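Local coordinates for protein AAR187Cp (Eremothecium gossypii, PDB 3ZIL) that probably regulates cohesin and the establishment of sister-chromatid cohesion as the Wpl1 protein, of which this chain is the Wap1-domain part, at residues S29-T34 with W69-Q74; H38-M43 with K123-S128; L46-M51 with K132-D137; K79-S84 with A116-F121. One frame throughout, in Å; residues are numbered along the deposited sequence.

Contact 1 (S29-T34 with W69-Q74); sequences SDNSMT and WEWCFQ
The side-chain amide of N31 lies across one face of the W71 indole, ND2 sitting 3.4 Å from CD1 of that ring. The two planes are 34° apart and the side chains meet at about a right angle, so the amide leans over the pyrrole part of the ring without stacking squarely on it. The indole edge is used separately: W71 NE1 donates to S29 O over 2.7 Å, a fairly straight bond (161°) in the ring plane that reaches the carbonyl from above its own plane. The first torsion of W71 (chi1 -176°) swings the indole out from helix 54-72 to this carbonyl. N31 ND2 has two acceptors. It bonds Q74 OE1 at 2.6 Å within both amide planes, and W71 O more loosely at 3.2 Å. The contact thus ties the loop between helices 20-27 and 36-52 of this all-helical domain to the C-terminal end of helix 54-72. The loop is itself folded by a type I turn from D30 to M33 and an Asx turn, D30 OD1 accepting from S32 N. A water lies 3.0 Å from N31 N and gives a hydrogen to Q74 OE1, so that oxygen is held twice. Replacing N31 by an alanine would take away the amide, and Q74 OE1, left with the water alone, would probably be held less firmly, with part of one indole face uncovered. W71 O also receives R39 NH1, R39 makes a cation-pi contact with the indole, and S29 OG bonds N42.

Contact 2 (H38-M43 with K123-S128); sequences HRRNNM and KKIAGS
The guanidinium of R40 is overlapped on one face by the I125 side chain, whose CD1 methyl lies 3.6 Å from CZ, over the centre of the planar group. The two side chains come from opposite directions. R40 runs out extended from helix 36-52 and then bends at chi3 (75°), which turns its head flat to the methyl; I125 reaches it through a CG1 branch that is stretched out all the way to CD1. While the face is taken by hydrocarbon, the edge finds a polar partner: NH2 is 2.7 Å from A126 O, near the guanidinium plane, although the N-H...O angle of 117° makes this a weak hydrogen bond. The contact joins the N-terminal turns of helix 36-52 to the irregular segment leading into helix 129-141, where S128 stands at the N-cap and its OG bonds V131 N. Just before the cap, G127 has a fully extended backbone. A side chain there would press on the preceding carbonyl and point at R40 NH2. At the solvent side a single water receives hydrogens from N41 ND2 and from S128 N, the latter at 3.0 Å, bridging the helix to the capping residue. Farther in, the aliphatic part of R40 packs on T83 of helix 81-93, and I125 also touches V131 and Y135 of helix 129-141.

Contact 3 (L46-M51 with K132-D137); sequences LCLDMM and KLNYQD
L48 puts its two methyl groups against two residues one turn apart on the facing helix, N134 and D137. CD2 is the branch that meets N134: it lies 3.7 Å from the backbone O and 3.8 Å from the side-chain OD1. CD1 lies 3.8 Å from D137 OD1, with the carboxylate carbon D137 CG just as close, and OD2 of the same carboxylate touches both methyls. In both cases the leucine crosses its partner at about a right angle, and no hydrogen bond spans the gap, so the methyls simply lie against polar groups. This is helix-to-helix packing inside the all-helical Wap1 domain: helices 36-52 and 129-141 run in roughly the same direction, and the nearest CA atoms, those of L48 and N134, are 7.5 Å apart. The torsions explain the reach. L48 turns CG to the far side from its own N (chi1 -165°), which carries both methyls across, and D137, with the same first rotation (chi1 170°), brings its carboxylate back to meet them. The charge of D137 is answered along its own helix by K141, whose NZ forms a salt bridge with OD1, and this pairing probably helps fix the carboxylate beside the leucine. Next to this pair, L138 receives L48 together with C47 and M51, adding a hydrophobic side to the interface. On a different side of helix 129-141, Y135 turns from L48 and packs on I125 and F121.

Contact 4 (K79-S84 with A116-F121); sequences KQKVTS and ATDEVF
The first turn of helix 81-93, with Q80 at its N-cap, faces the loop that follows helix 108-116, with the CA atoms nearest at K81 and F121, 6.7 Å apart. K81 carries nearly the whole contact. Its chain bends at chi2 (-76°) and runs over the loop backbone, CE passing 3.7 Å from V120 O, before the ammonium reaches D118. There NZ forms a salt bridge of 3.1 Å with D118 OD2, coming in from well above the carboxylate plane (46°). A water reinforces the link, accepting from NZ and donating to D118 O at 2.9 Å, and P78 O just ahead of the helix takes another bond from the same NZ. The arrangement thus fastens a helix start to an inter-helix loop at the surface of the all-helical domain, by charge at one end and by an aromatic edge at the other. The ring of F121 comes edge-on, CE1 lying 3.5 Å from K81 O near the ring plane, and the same carbon is 3.7 Å from K81 CB. A leucine in place of K81 would probably leave the D118 carboxylate without its positive mate and P78 O without this donor. At the helix start, S84 N and OG both bond Q80 O, the hydroxyl at 2.9 Å. F121 and K81 both also touch T147 at the head of helix 147-158.

Contacts 1, 2 and 3 are partly buried, whereas contact 4 lies at the surface; all four belong to the N-terminal helices of the domain. Contacts 2 and 3 share helix 36-52, meeting first the lead-in to helix 129-141 and then that helix itself. Contact 1 touches both of them along helix 36-52, and contact 4 touches contacts 2 and 3 through the first turn of helix 81-93 and the loop it meets. Their chemistry varies: amide and indole bonds in contact 1, a cation lying on a hydrocarbon in contact 2, methyl groups in van der Waals contact, with no hydrogen bond across, in contact 3, and a hydrated salt bridge in contact 4.

Contact 1 (S29-T34 with W69-Q74)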
# COMPACT_ATOMS: atom_id res chain seq x y z
N SER A 29 -12.29 33.45 -14.31
CA SER A 29 -12.41 33.92 -15.72
C SER A 29 -12.68 32.71 -16.64
O SER A 29 -12.04 31.69 -16.51
CB SER A 29 -11.11 34.61 -16.15
OG SER A 29 -10.01 33.77 -15.82
N ASP A 30 -13.62 32.84 -17.56
CA ASP A 30 -13.89 31.86 -18.66
C ASP A 30 -12.65 31.18 -19.27
O ASP A 30 -11.91 31.82 -20.06
CB ASP A 30 -14.69 32.60 -19.78
CG ASP A 30 -15.38 31.63 -20.75
OD1 ASP A 30 -14.86 30.50 -20.99
OD2 ASP A 30 -16.42 32.04 -21.29
N ASN A 31 -12.41 29.91 -18.92
CA ASN A 31 -11.21 29.17 -19.34
C ASN A 31 -11.13 29.02 -20.86
O ASN A 31 -10.06 28.85 -21.38
CB ASN A 31 -11.12 27.77 -18.66
CG ASN A 31 -10.91 27.85 -17.12
OD1 ASN A 31 -10.05 28.59 -16.67
ND2 ASN A 31 -11.71 27.11 -16.33
N SER A 32 -12.25 29.18 -21.56
CA SER A 32 -12.25 29.01 -23.03
C SER A 32 -11.85 30.35 -23.71
O SER A 32 -11.57 30.40 -24.93
CB SER A 32 -13.63 28.51 -23.53
OG SER A 32 -14.59 29.53 -23.35
N MET A 33 -11.77 31.40 -22.90
CA MET A 33 -11.37 32.73 -23.35
C MET A 33 -9.97 33.15 -22.86
O MET A 33 -9.52 34.22 -23.24
CB MET A 33 -12.40 33.79 -22.92
CG MET A 33 -13.78 33.64 -23.56
SD MET A 33 -13.75 33.44 -25.37
CE MET A 33 -13.69 35.16 -25.96
N THR A 34 -9.27 32.32 -22.05
CA THR A 34 -7.92 32.66 -21.52
C THR A 34 -6.80 31.68 -22.00
O THR A 34 -7.09 30.57 -22.50
CB THR A 34 -7.93 32.74 -19.99
OG1 THR A 34 -8.29 31.46 -19.47
CG2 THR A 34 -8.92 33.71 -19.55
N TRP A 69 -15.32 24.78 -8.13
CA TRP A 69 -14.79 23.44 -8.42
C TRP A 69 -14.77 23.21 -9.90
O TRP A 69 -13.79 22.72 -10.41
CB TRP A 69 -15.65 22.36 -7.75
CG TRP A 69 -15.07 20.94 -7.77
CD1 TRP A 69 -15.24 19.94 -8.75
CD2 TRP A 69 -14.17 20.36 -6.76
NE1 TRP A 69 -14.53 18.79 -8.42
CE2 TRP A 69 -13.90 18.97 -7.19
CE3 TRP A 69 -13.64 20.81 -5.54
CZ2 TRP A 69 -13.13 18.11 -6.44
CZ3 TRP A 69 -12.87 19.93 -4.77
CH2 TRP A 69 -12.61 18.62 -5.21
N GLU A 70 -15.88 23.53 -10.59
CA GLU A 70 -15.93 23.25 -12.05
C GLU A 70 -14.92 24.14 -12.78
O GLU A 70 -14.34 23.72 -13.79
CB GLU A 70 -17.34 23.43 -12.62
CG GLU A 70 -18.29 22.33 -12.16
CD GLU A 70 -19.70 22.39 -12.78
OE1 GLU A 70 -20.05 23.37 -13.48
OE2 GLU A 70 -20.47 21.44 -12.56
N TRP A 71 -14.72 25.35 -12.26
CA TRP A 71 -13.69 26.23 -12.79
C TRP A 71 -12.31 25.66 -12.57
O TRP A 71 -11.55 25.52 -13.56
CB TRP A 71 -13.81 27.69 -12.23
CG TRP A 71 -12.79 28.60 -12.88
CD1 TRP A 71 -12.93 29.30 -14.06
CD2 TRP A 71 -11.41 28.84 -12.45
NE1 TRP A 71 -11.78 30.02 -14.35
CE2 TRP A 71 -10.84 29.80 -13.41
CE3 TRP A 71 -10.65 28.46 -11.32
CZ2 TRP A 71 -9.54 30.26 -13.30
CZ3 TRP A 71 -9.34 28.93 -11.22
CH2 TRP A 71 -8.79 29.81 -12.19
N CYS A 72 -11.96 25.24 -11.34
CA CYS A 72 -10.62 24.70 -11.11
C CYS A 72 -10.38 23.44 -11.95
O CYS A 72 -9.27 23.22 -12.42
CB CYS A 72 -10.32 24.38 -9.62
SG CYS A 72 -10.38 25.88 -8.56
N PHE A 73 -11.38 22.60 -12.13
CA PHE A 73 -11.09 21.23 -12.69
C PHE A 73 -11.61 21.11 -14.07
O PHE A 73 -11.75 20.02 -14.57
CB PHE A 73 -11.59 20.10 -11.78
CG PHE A 73 -10.91 20.11 -10.44
CD1 PHE A 73 -9.61 19.67 -10.33
CD2 PHE A 73 -11.53 20.65 -9.30
CE1 PHE A 73 -8.95 19.69 -9.07
CE2 PHE A 73 -10.89 20.69 -8.07
CZ PHE A 73 -9.58 20.23 -7.97
N GLN A 74 -11.86 22.24 -14.72
CA GLN A 74 -12.42 22.21 -16.11
C GLN A 74 -11.43 21.51 -17.08
O GLN A 74 -11.82 20.75 -17.97
CB GLN A 74 -12.76 23.64 -16.61
CG GLN A 74 -13.67 23.59 -17.84
CD GLN A 74 -13.90 24.95 -18.49
OE1 GLN A 74 -13.37 25.98 -18.05
NE2 GLN A 74 -14.75 24.97 -19.54
O HOH W 1 -14.71 28.60 -17.43

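Contact 2 (H38-M43 with K123-S128)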
# COMPACT_ATOMS: atom_id res chain seq x y z
N HIS A 38 -2.52 32.56 -17.97
CA HIS A 38 -3.44 33.45 -17.30
C HIS A 38 -4.31 32.62 -16.38
O HIS A 38 -4.55 32.99 -15.22
CB HIS A 38 -4.29 34.22 -18.31
CG HIS A 38 -5.25 35.24 -17.68
ND1 HIS A 38 -4.89 36.53 -17.42
CD2 HIS A 38 -6.59 35.12 -17.29
CE1 HIS A 38 -5.94 37.20 -16.88
NE2 HIS A 38 -6.99 36.35 -16.81
N ARG A 39 -4.85 31.53 -16.90
CA ARG A 39 -5.63 30.59 -16.06
C ARG A 39 -4.80 30.21 -14.84
O ARG A 39 -5.24 30.38 -13.65
CB ARG A 39 -6.04 29.36 -16.87
CG ARG A 39 -6.66 28.21 -16.03
CD ARG A 39 -7.23 27.09 -16.95
NE ARG A 39 -7.41 25.76 -16.33
CZ ARG A 39 -8.32 25.40 -15.43
NH1 ARG A 39 -9.17 26.30 -14.86
NH2 ARG A 39 -8.34 24.12 -15.02
N ARG A 40 -3.61 29.69 -15.12
CA ARG A 40 -2.69 29.30 -14.03
C ARG A 40 -2.50 30.43 -13.00
O ARG A 40 -2.40 30.15 -11.79
CB ARG A 40 -1.34 28.86 -14.57
CG ARG A 40 -0.42 28.44 -13.46
CD ARG A 40 0.95 28.01 -13.95
NE ARG A 40 1.94 29.00 -14.39
CZ ARG A 40 1.97 30.29 -14.13
NH1 ARG A 40 1.03 30.84 -13.39
NH2 ARG A 40 2.97 31.03 -14.61
N ASN A 41 -2.39 31.67 -13.49
CA ASN A 41 -2.12 32.81 -12.64
C ASN A 41 -3.31 33.17 -11.76
O ASN A 41 -3.13 33.47 -10.55
CB ASN A 41 -1.62 34.01 -13.47
CG ASN A 41 -0.13 33.82 -13.90
OD1 ASN A 41 0.48 32.78 -13.65
ND2 ASN A 41 0.41 34.79 -14.57
N ASN A 42 -4.51 33.12 -12.33
CA ASN A 42 -5.70 33.32 -11.53
C ASN A 42 -5.78 32.18 -10.50
O ASN A 42 -6.17 32.43 -9.37
CB ASN A 42 -7.00 33.33 -12.36
CG ASN A 42 -7.14 34.64 -13.20
OD1 ASN A 42 -8.01 34.77 -14.00
ND2 ASN A 42 -6.28 35.57 -12.97
N MET A 43 -5.46 30.96 -10.90
CA MET A 43 -5.64 29.81 -9.92
C MET A 43 -4.64 30.02 -8.76
O MET A 43 -4.95 29.77 -7.55
CB MET A 43 -5.46 28.43 -10.62
CG MET A 43 -5.72 27.22 -9.65
SD MET A 43 -5.53 25.73 -10.72
CE MET A 43 -6.94 25.80 -11.82
N LYS A 123 11.47 23.10 -10.41
CA LYS A 123 11.90 23.94 -9.29
C LYS A 123 11.69 25.43 -9.55
O LYS A 123 11.78 26.23 -8.62
CB LYS A 123 13.38 23.68 -9.04
CG LYS A 123 13.70 22.84 -7.82
CD LYS A 123 15.21 22.86 -7.54
CE LYS A 123 16.03 22.22 -8.67
NZ LYS A 123 17.48 22.51 -8.49
N LYS A 124 11.44 25.83 -10.81
CA LYS A 124 11.10 27.21 -11.17
C LYS A 124 9.68 27.36 -11.79
O LYS A 124 9.16 26.43 -12.43
CB LYS A 124 12.09 27.71 -12.23
CG LYS A 124 13.56 27.56 -11.91
CD LYS A 124 14.38 28.40 -12.89
CE LYS A 124 15.62 28.98 -12.22
NZ LYS A 124 16.45 29.77 -13.19
N ILE A 125 9.07 28.54 -11.63
CA ILE A 125 7.83 28.84 -12.35
C ILE A 125 8.17 29.89 -13.45
O ILE A 125 8.89 30.85 -13.17
CB ILE A 125 6.62 29.20 -11.39
CG1 ILE A 125 5.35 29.52 -12.17
CG2 ILE A 125 6.90 30.35 -10.43
CD1 ILE A 125 4.13 29.74 -11.29
N ALA A 126 7.76 29.64 -14.70
CA ALA A 126 7.76 30.67 -15.76
C ALA A 126 6.79 31.76 -15.35
O ALA A 126 5.61 31.49 -15.15
CB ALA A 126 7.25 30.04 -17.05
N GLY A 127 7.22 33.00 -15.17
CA GLY A 127 6.24 34.04 -14.93
C GLY A 127 6.82 35.37 -14.54
O GLY A 127 8.02 35.49 -14.37
N SER A 128 5.96 36.37 -14.39
CA SER A 128 6.43 37.64 -13.84
C SER A 128 7.16 37.45 -12.47
O SER A 128 7.12 36.37 -11.81
CB SER A 128 5.27 38.59 -13.68
OG SER A 128 4.47 38.18 -12.58
O HOH W 2 3.45 35.21 -15.44

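Contact 3 (L46-M51 with K132-D137)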
# COMPACT_ATOMS: atom_id res chain seq x y z
N LEU A 46 -5.94 32.57 -6.46
CA LEU A 46 -7.06 32.01 -5.68
C LEU A 46 -6.60 31.14 -4.48
O LEU A 46 -7.14 31.28 -3.34
CB LEU A 46 -7.95 31.20 -6.60
CG LEU A 46 -9.03 30.31 -5.97
CD1 LEU A 46 -10.02 31.20 -5.23
CD2 LEU A 46 -9.68 29.32 -6.99
N CYS A 47 -5.63 30.27 -4.77
CA CYS A 47 -5.09 29.31 -3.78
C CYS A 47 -4.48 30.15 -2.67
O CYS A 47 -4.68 29.90 -1.48
CB CYS A 47 -4.04 28.38 -4.40
SG CYS A 47 -4.83 27.24 -5.59
N LEU A 48 -3.76 31.19 -3.08
CA LEU A 48 -3.01 31.99 -2.07
C LEU A 48 -3.97 32.80 -1.14
O LEU A 48 -3.81 32.81 0.08
CB LEU A 48 -1.93 32.81 -2.74
CG LEU A 48 -0.85 33.41 -1.80
CD1 LEU A 48 -0.03 32.40 -0.99
CD2 LEU A 48 0.09 34.20 -2.68
N ASP A 49 -5.03 33.38 -1.70
CA ASP A 49 -6.14 33.96 -0.92
C ASP A 49 -6.79 32.95 0.04
O ASP A 49 -7.04 33.25 1.24
CB ASP A 49 -7.18 34.55 -1.89
CG ASP A 49 -6.63 35.74 -2.67
OD1 ASP A 49 -5.54 36.23 -2.36
OD2 ASP A 49 -7.26 36.20 -3.62
N MET A 50 -7.07 31.76 -0.45
CA MET A 50 -7.77 30.73 0.33
C MET A 50 -6.86 30.28 1.42
O MET A 50 -7.29 30.15 2.55
CB MET A 50 -8.08 29.50 -0.55
CG MET A 50 -9.16 29.78 -1.57
SD MET A 50 -9.48 28.43 -2.74
CE MET A 50 -10.19 27.35 -1.52
N MET A 51 -5.60 30.04 1.09
CA MET A 51 -4.56 29.73 2.08
C MET A 51 -4.48 30.84 3.13
O MET A 51 -4.36 30.52 4.29
CB MET A 51 -3.17 29.50 1.44
CG MET A 51 -2.12 29.07 2.46
SD MET A 51 -2.37 27.35 3.06
CE MET A 51 -1.53 26.41 1.77
N LYS A 132 6.25 34.69 -9.43
CA LYS A 132 7.25 33.83 -8.82
C LYS A 132 7.30 34.02 -7.30
O LYS A 132 7.38 33.05 -6.53
CB LYS A 132 8.64 34.11 -9.40
CG LYS A 132 8.89 33.62 -10.80
CD LYS A 132 10.21 34.26 -11.25
CE LYS A 132 10.95 33.31 -12.16
NZ LYS A 132 10.66 33.86 -13.47
N LEU A 133 7.24 35.28 -6.85
CA LEU A 133 7.13 35.53 -5.39
C LEU A 133 5.88 34.89 -4.81
O LEU A 133 5.92 34.34 -3.71
CB LEU A 133 7.05 37.00 -5.07
CG LEU A 133 8.16 37.77 -4.39
CD1 LEU A 133 9.56 37.19 -4.57
CD2 LEU A 133 8.04 39.20 -4.90
N ASN A 134 4.75 35.04 -5.49
CA ASN A 134 3.47 34.46 -5.00
C ASN A 134 3.53 32.95 -4.89
O ASN A 134 2.97 32.34 -3.96
CB ASN A 134 2.26 34.87 -5.88
CG ASN A 134 1.70 36.25 -5.51
OD1 ASN A 134 2.05 36.85 -4.49
ND2 ASN A 134 0.82 36.75 -6.34
N TYR A 135 4.22 32.36 -5.85
CA TYR A 135 4.39 30.90 -5.91
C TYR A 135 5.25 30.35 -4.77
O TYR A 135 4.81 29.45 -4.08
CB TYR A 135 5.00 30.53 -7.23
CG TYR A 135 5.25 29.07 -7.39
CD1 TYR A 135 4.16 28.17 -7.41
CD2 TYR A 135 6.55 28.57 -7.59
CE1 TYR A 135 4.37 26.79 -7.64
CE2 TYR A 135 6.78 27.19 -7.77
CZ TYR A 135 5.67 26.30 -7.79
OH TYR A 135 5.87 24.92 -7.97
N GLN A 136 6.45 30.92 -4.59
CA GLN A 136 7.28 30.67 -3.38
C GLN A 136 6.51 30.81 -2.08
O GLN A 136 6.61 29.98 -1.17
CB GLN A 136 8.53 31.59 -3.28
CG GLN A 136 9.50 31.66 -4.49
CD GLN A 136 9.57 30.41 -5.41
OE1 GLN A 136 9.72 29.24 -4.94
NE2 GLN A 136 9.47 30.66 -6.76
N ASP A 137 5.76 31.87 -1.97
CA ASP A 137 5.00 32.11 -0.76
C ASP A 137 3.97 30.95 -0.53
O ASP A 137 3.89 30.34 0.59
CB ASP A 137 4.38 33.48 -0.92
CG ASP A 137 3.35 33.84 0.14
OD1 ASP A 137 3.05 33.06 1.08
OD2 ASP A 137 2.79 34.95 -0.00

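Contact 4 (K79-S84 with A116-F121)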
# COMPACT_ATOMS: atom_id res chain seq x y z
N LYS A 79 0.77 16.77 -17.32
CA LYS A 79 2.00 17.40 -17.82
C LYS A 79 2.13 18.85 -17.36
O LYS A 79 3.22 19.39 -17.41
CB LYS A 79 2.10 17.33 -19.35
CG LYS A 79 2.43 15.93 -19.88
CD LYS A 79 2.02 15.85 -21.35
CE LYS A 79 2.35 14.49 -21.94
NZ LYS A 79 1.55 14.29 -23.19
N GLN A 80 1.05 19.47 -16.89
CA GLN A 80 1.18 20.87 -16.43
C GLN A 80 1.35 20.80 -14.96
O GLN A 80 0.38 20.73 -14.22
CB GLN A 80 -0.02 21.72 -16.86
CG GLN A 80 -0.07 21.82 -18.40
CD GLN A 80 -1.38 22.31 -18.99
OE1 GLN A 80 -2.32 22.70 -18.29
NE2 GLN A 80 -1.44 22.28 -20.29
N LYS A 81 2.61 20.82 -14.53
CA LYS A 81 2.87 20.44 -13.12
C LYS A 81 2.42 21.49 -12.12
O LYS A 81 1.92 21.13 -11.05
CB LYS A 81 4.32 20.10 -12.90
CG LYS A 81 4.84 18.92 -13.69
CD LYS A 81 4.31 17.65 -13.01
CE LYS A 81 4.75 16.42 -13.74
NZ LYS A 81 3.74 15.39 -13.45
N VAL A 82 2.55 22.79 -12.45
CA VAL A 82 2.28 23.82 -11.47
C VAL A 82 0.76 23.93 -11.29
O VAL A 82 0.27 23.94 -10.18
CB VAL A 82 2.93 25.21 -11.78
CG1 VAL A 82 2.34 26.25 -10.82
CG2 VAL A 82 4.44 25.16 -11.67
N THR A 83 0.03 23.86 -12.40
CA THR A 83 -1.42 23.91 -12.36
C THR A 83 -1.95 22.71 -11.57
O THR A 83 -2.85 22.85 -10.74
CB THR A 83 -1.95 23.96 -13.78
OG1 THR A 83 -1.56 25.22 -14.35
CG2 THR A 83 -3.45 23.88 -13.84
N SER A 84 -1.37 21.55 -11.84
CA SER A 84 -1.76 20.27 -11.17
C SER A 84 -1.57 20.29 -9.63
O SER A 84 -2.42 19.81 -8.85
CB SER A 84 -0.91 19.18 -11.84
OG SER A 84 -1.50 18.90 -13.09
N ALA A 116 0.56 10.88 -9.43
CA ALA A 116 1.07 10.10 -8.22
C ALA A 116 2.41 9.38 -8.38
O ALA A 116 3.11 9.10 -7.37
CB ALA A 116 0.04 9.10 -7.75
N THR A 117 2.72 9.01 -9.64
CA THR A 117 3.84 8.16 -10.02
C THR A 117 4.94 8.87 -10.83
O THR A 117 5.83 8.24 -11.35
CB THR A 117 3.34 6.89 -10.77
OG1 THR A 117 2.50 7.26 -11.84
CG2 THR A 117 2.52 5.99 -9.83
N ASP A 118 4.90 10.21 -10.87
CA ASP A 118 5.94 10.95 -11.53
C ASP A 118 6.64 11.91 -10.52
O ASP A 118 6.11 13.00 -10.22
CB ASP A 118 5.32 11.72 -12.69
CG ASP A 118 6.33 12.53 -13.47
OD1 ASP A 118 7.59 12.47 -13.21
OD2 ASP A 118 5.86 13.31 -14.25
N GLU A 119 7.85 11.55 -10.10
CA GLU A 119 8.61 12.32 -9.10
C GLU A 119 9.23 13.63 -9.62
O GLU A 119 9.77 14.42 -8.86
CB GLU A 119 9.72 11.48 -8.39
CG GLU A 119 9.41 10.04 -7.89
CD GLU A 119 9.52 8.96 -9.01
OE1 GLU A 119 8.94 9.13 -10.07
OE2 GLU A 119 10.09 7.88 -8.82
N VAL A 120 9.17 13.89 -10.90
CA VAL A 120 9.87 15.06 -11.40
C VAL A 120 8.97 16.24 -11.25
O VAL A 120 7.81 16.19 -11.69
CB VAL A 120 10.19 14.97 -12.89
CG1 VAL A 120 11.30 13.95 -13.12
CG2 VAL A 120 8.90 14.78 -13.73
N PHE A 121 9.44 17.24 -10.54
CA PHE A 121 8.64 18.43 -10.33
C PHE A 121 9.51 19.66 -10.64
O PHE A 121 10.62 19.72 -10.15
CB PHE A 121 8.07 18.46 -8.91
CG PHE A 121 6.93 19.41 -8.79
CD1 PHE A 121 5.68 19.07 -9.27
CD2 PHE A 121 7.12 20.70 -8.27
CE1 PHE A 121 4.62 19.98 -9.19
CE2 PHE A 121 6.09 21.62 -8.25
CZ PHE A 121 4.85 21.27 -8.72
O HOH W 3 3.64 14.43 -10.63